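PDB 6Y60: capsid protein VP1 from Human polyomavirus 12, which probably builds the T=7 icosahedral capsid from disulfide-linked pentamers and takes part in attachment to the host cell, here with sialic acid bound. Local coordinates for residues Met30-Glu35 and Phe42-Thr47. Sequence-based numbering, arbitrary orientation.
Sequences MGVNDE and FSEQVT. With SIA (N-acetyl-alpha-neuraminic acid), chain K.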
ATOM      1  N   MET A  30     -27.038   9.417  -0.370  1.00 26.95           N
ATOM      2  CA  MET A  30     -26.876   7.948  -0.359  1.00 27.92           C
ATOM      3  C   MET A  30     -28.188   7.262  -0.739  1.00 31.04           C
ATOM      4  O   MET A  30     -28.152   6.022  -0.879  1.00 29.96           O
ATOM      5  CB  MET A  30     -26.383   7.476   1.008  1.00 27.55           C
ATOM      6  CG  MET A  30     -24.988   7.912   1.317  1.00 26.87           C
ATOM      7  SD  MET A  30     -23.724   7.259   0.142  1.00 27.23           S
ATOM      8  CE  MET A  30     -23.470   8.745  -0.846  1.00 27.29           C
ATOM      9  N   GLY A  31     -29.286   8.016  -0.930  1.00 27.67           N
ATOM     10  CA  GLY A  31     -30.590   7.473  -1.358  1.00 27.68           C
ATOM     11  C   GLY A  31     -31.711   8.004  -0.468  1.00 29.89           C
ATOM     12  O   GLY A  31     -32.769   8.397  -1.012  1.00 28.25           O
ATOM     13  N   VAL A  32     -31.470   8.011   0.836  1.00 28.31           N
ATOM     14  CA  VAL A  32     -32.265   8.772   1.843  1.00 31.80           C
ATOM     15  C   VAL A  32     -31.672  10.181   1.869  1.00 28.36           C
ATOM     16  O   VAL A  32     -30.720  10.431   2.602  1.00 27.62           O
ATOM     17  CB  VAL A  32     -32.300   8.092   3.220  1.00 30.67           C
ATOM     18  CG1 VAL A  32     -33.122   8.884   4.221  1.00 31.40           C
ATOM     19  CG2 VAL A  32     -32.870   6.689   3.109  1.00 32.38           C
ATOM     20  N   ASN A  33     -32.206  11.038   1.009  1.00 29.55           N
ATOM     21  CA  ASN A  33     -31.639  12.379   0.723  1.00 30.46           C
ATOM     22  C   ASN A  33     -32.407  13.429   1.540  1.00 34.57           C
ATOM     23  O   ASN A  33     -32.061  14.621   1.424  1.00 33.43           O
ATOM     24  CB  ASN A  33     -31.660  12.625  -0.785  1.00 30.74           C
ATOM     25  CG  ASN A  33     -30.833  11.614  -1.555  1.00 29.29           C
ATOM     26  OD1 ASN A  33     -29.998  10.931  -0.971  1.00 29.55           O
ATOM     27  ND2 ASN A  33     -31.076  11.510  -2.849  1.00 28.06           N
ATOM     28  N   ASP A  34     -33.362  12.979   2.366  1.00 35.50           N
ATOM     29  CA  ASP A  34     -34.279  13.828   3.184  1.00 34.23           C
ATOM     30  C   ASP A  34     -33.760  13.927   4.616  1.00 29.78           C
ATOM     31  O   ASP A  34     -33.747  12.918   5.308  1.00 30.24           O
ATOM     32  CB  ASP A  34     -35.689  13.241   3.180  1.00 36.31           C
ATOM     33  CG  ASP A  34     -36.690  13.968   4.070  1.00 40.05           C
ATOM     34  OD1 ASP A  34     -36.304  14.934   4.783  1.00 35.77           O
ATOM     35  OD2 ASP A  34     -37.846  13.533   4.062  1.00 46.04           O
ATOM     36  N   GLU A  35     -33.368  15.122   5.055  1.00 30.05           N
ATOM     37  CA  GLU A  35     -32.755  15.342   6.385  1.00 31.62           C
ATOM     38  C   GLU A  35     -33.750  15.064   7.519  1.00 30.64           C
ATOM     39  O   GLU A  35     -33.274  14.949   8.678  1.00 29.31           O
ATOM     40  CB  GLU A  35     -32.156  16.747   6.477  1.00 37.99           C
ATOM     41  CG  GLU A  35     -33.127  17.867   6.096  1.00 41.10           C
ATOM     42  CD  GLU A  35     -32.642  19.257   6.475  1.00 45.38           C
ATOM     43  OE1 GLU A  35     -33.413  20.216   6.261  1.00 52.68           O
ATOM     44  OE2 GLU A  35     -31.508  19.376   7.012  1.00 42.70           O
ATOM     45  N   PHE A  42     -27.774   7.406   4.675  1.00 28.73           N
ATOM     46  CA  PHE A  42     -27.761   5.982   4.307  1.00 24.73           C
ATOM     47  C   PHE A  42     -28.673   5.814   3.105  1.00 26.72           C
ATOM     48  O   PHE A  42     -29.436   6.747   2.761  1.00 25.93           O
ATOM     49  CB  PHE A  42     -28.245   5.111   5.457  1.00 24.41           C
ATOM     50  CG  PHE A  42     -27.395   5.056   6.702  1.00 24.71           C
ATOM     51  CD1 PHE A  42     -27.512   6.017   7.693  1.00 25.02           C
ATOM     52  CD2 PHE A  42     -26.578   3.974   6.952  1.00 25.09           C
ATOM     53  CE1 PHE A  42     -26.788   5.932   8.868  1.00 23.79           C
ATOM     54  CE2 PHE A  42     -25.865   3.874   8.137  1.00 26.16           C
ATOM     55  CZ  PHE A  42     -25.971   4.857   9.092  1.00 27.11           C
ATOM     56  N   SER A  43     -28.622   4.651   2.475  1.00 25.02           N
ATOM     57  CA  SER A  43     -29.615   4.275   1.443  1.00 25.35           C
ATOM     58  C   SER A  43     -30.764   3.576   2.170  1.00 25.20           C
ATOM     59  O   SER A  43     -30.577   3.221   3.362  1.00 23.75           O
ATOM     60  CB  SER A  43     -29.004   3.406   0.372  1.00 24.75           C
ATOM     61  OG  SER A  43     -28.873   2.074   0.824  1.00 24.36           O
ATOM     62  N   GLU A  44     -31.874   3.332   1.481  1.00 26.17           N
ATOM     63  CA  GLU A  44     -32.854   2.319   1.948  1.00 29.72           C
ATOM     64  C   GLU A  44     -32.181   0.954   1.758  1.00 27.10           C
ATOM     65  O   GLU A  44     -31.111   0.912   1.146  1.00 26.60           O
ATOM     66  CB  GLU A  44     -34.210   2.459   1.260  1.00 33.67           C
ATOM     67  CG  GLU A  44     -34.978   3.719   1.657  1.00 39.62           C
ATOM     68  CD  GLU A  44     -35.458   3.876   3.096  1.00 43.91           C
ATOM     69  OE1 GLU A  44     -35.193   2.986   3.940  1.00 46.44           O
ATOM     70  OE2 GLU A  44     -36.095   4.930   3.377  1.00 50.50           O
ATOM     71  N   GLN A  45     -32.751  -0.087   2.355  1.00 25.39           N
ATOM     72  CA  GLN A  45     -32.283  -1.483   2.240  1.00 26.86           C
ATOM     73  C   GLN A  45     -32.179  -1.846   0.765  1.00 25.90           C
ATOM     74  O   GLN A  45     -33.178  -1.690  -0.002  1.00 26.97           O
ATOM     75  CB  GLN A  45     -33.179  -2.428   3.046  1.00 26.38           C
ATOM     76  CG  GLN A  45     -32.926  -2.325   4.539  1.00 25.44           C
ATOM     77  CD  GLN A  45     -33.747  -3.317   5.328  1.00 26.87           C
ATOM     78  OE1 GLN A  45     -34.590  -4.028   4.783  1.00 31.02           O
ATOM     79  NE2 GLN A  45     -33.424  -3.445   6.590  1.00 24.73           N
ATOM     80  N   VAL A  46     -30.995  -2.313   0.373  1.00 24.28           N
ATOM     81  CA  VAL A  46     -30.701  -2.595  -1.051  1.00 25.11           C
ATOM     82  C   VAL A  46     -31.403  -3.884  -1.433  1.00 26.82           C
ATOM     83  O   VAL A  46     -31.115  -4.929  -0.792  1.00 26.14           O
ATOM     84  CB  VAL A  46     -29.183  -2.650  -1.292  1.00 26.64           C
ATOM     85  CG1 VAL A  46     -28.825  -3.181  -2.682  1.00 25.79           C
ATOM     86  CG2 VAL A  46     -28.558  -1.290  -1.036  1.00 28.19           C
ATOM     87  N   THR A  47     -32.228  -3.816  -2.491  1.00 24.92           N
ATOM     88  CA  THR A  47     -32.861  -5.002  -3.103  1.00 26.73           C
ATOM     89  C   THR A  47     -32.067  -5.384  -4.355  1.00 24.71           C
ATOM     90  O   THR A  47     -31.391  -4.512  -4.959  1.00 24.12           O
ATOM     91  CB  THR A  47     -34.357  -4.768  -3.367  1.00 28.23           C
ATOM     92  OG1 THR A  47     -34.508  -3.906  -4.498  1.00 31.79           O
ATOM     93  CG2 THR A  47     -35.078  -4.204  -2.156  1.00 27.86           C
TER
HETATM   94  C1  SIA K   2     -39.122  -4.879  -4.156  1.00 37.16           C
HETATM   95  C2  SIA K   2     -39.349  -5.684  -5.412  1.00 38.15           C
HETATM   96  C3  SIA K   2     -39.261  -4.709  -6.600  1.00 33.89           C
HETATM   97  C4  SIA K   2     -37.846  -4.196  -6.911  1.00 35.94           C
HETATM   98  C5  SIA K   2     -36.818  -5.341  -6.951  1.00 31.84           C
HETATM   99  C6  SIA K   2     -36.982  -6.122  -5.657  1.00 32.16           C
HETATM  100  C7  SIA K   2     -35.991  -7.263  -5.468  1.00 31.05           C
HETATM  101  C8  SIA K   2     -36.317  -8.133  -4.248  1.00 28.95           C
HETATM  102  C9  SIA K   2     -35.109  -8.990  -3.794  1.00 29.12           C
HETATM  103  C10 SIA K   2     -34.758  -4.738  -8.119  1.00 28.07           C
HETATM  104  C11 SIA K   2     -33.454  -4.011  -7.926  1.00 27.69           C
HETATM  105  N5  SIA K   2     -35.487  -4.789  -7.045  1.00 28.82           N
HETATM  106  O1A SIA K   2     -39.375  -3.642  -4.165  1.00 41.20           O
HETATM  107  O1B SIA K   2     -38.665  -5.445  -3.152  1.00 32.05           O
HETATM  108  O4  SIA K   2     -37.835  -3.513  -8.189  1.00 31.75           O
HETATM  109  O6  SIA K   2     -38.306  -6.660  -5.645  1.00 34.99           O
HETATM  110  O7  SIA K   2     -35.968  -8.061  -6.641  1.00 28.39           O
HETATM  111  O8  SIA K   2     -36.695  -7.289  -3.165  1.00 29.83           O
HETATM  112  O9  SIA K   2     -34.067  -8.203  -3.165  1.00 24.64           O
HETATM  113  O10 SIA K   2     -35.115  -5.186  -9.196  1.00 29.96           O
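Met30, Gly31 and Val32 pack against Phe42, Ser43 and Glu44 in a buried loop-to-loop contact, within the long connection between strands 20-26 and 66-71 of the VP1 beta sandwich. One backbone hydrogen bond joins the two segments, from Val32 N to Phe42 O at 3.1 Å. The same oxygen lies against the valine side chain, with Val32 CB 3.2 Å from Phe42 O. With chi1 at -180°, Val32 CG2 lies anti to the carbonyl carbon and beside the backbone N, and faces the Glu44 side chain. There Val32 CG2 is 3.7 Å from Glu44 OE2, and the two side chains cross at about a right angle. The other carboxylate oxygen, Glu44 OE1, forms a salt bridge with Arg258, a link that probably steadies the carboxylate beside the methyl. Met30 CB rests on the carbonyl of Phe42, 3.5 Å from Phe42 C, before the thioether bends away. Between Met30 and Val32, Gly31 has phi 132°, where a CB would press on the carbonyl oxygen of Met30 and lie tight against Ser43 CA. Gly31 N donates to Asn33 OD1 at 3.0 Å, which braces the turn from within. Further along 42-47, Thr47 reaches the sialic acid: SIA N5 donates to Thr47 OG1 at 2.9 Å, nearly straight at 171°. Gln61 also bonds this hydroxyl, and Arg111 of a second subunit bonds the sugar, so the site lies between subunits. The segment 42-47 runs beside strand 257-276, with backbone hydrogen bonding between Ser43 and Phe259, while Met30 touches Cys243 and Val245 of strand 237-250, and Phe42 meets Phe249 of that strand edge-to-face.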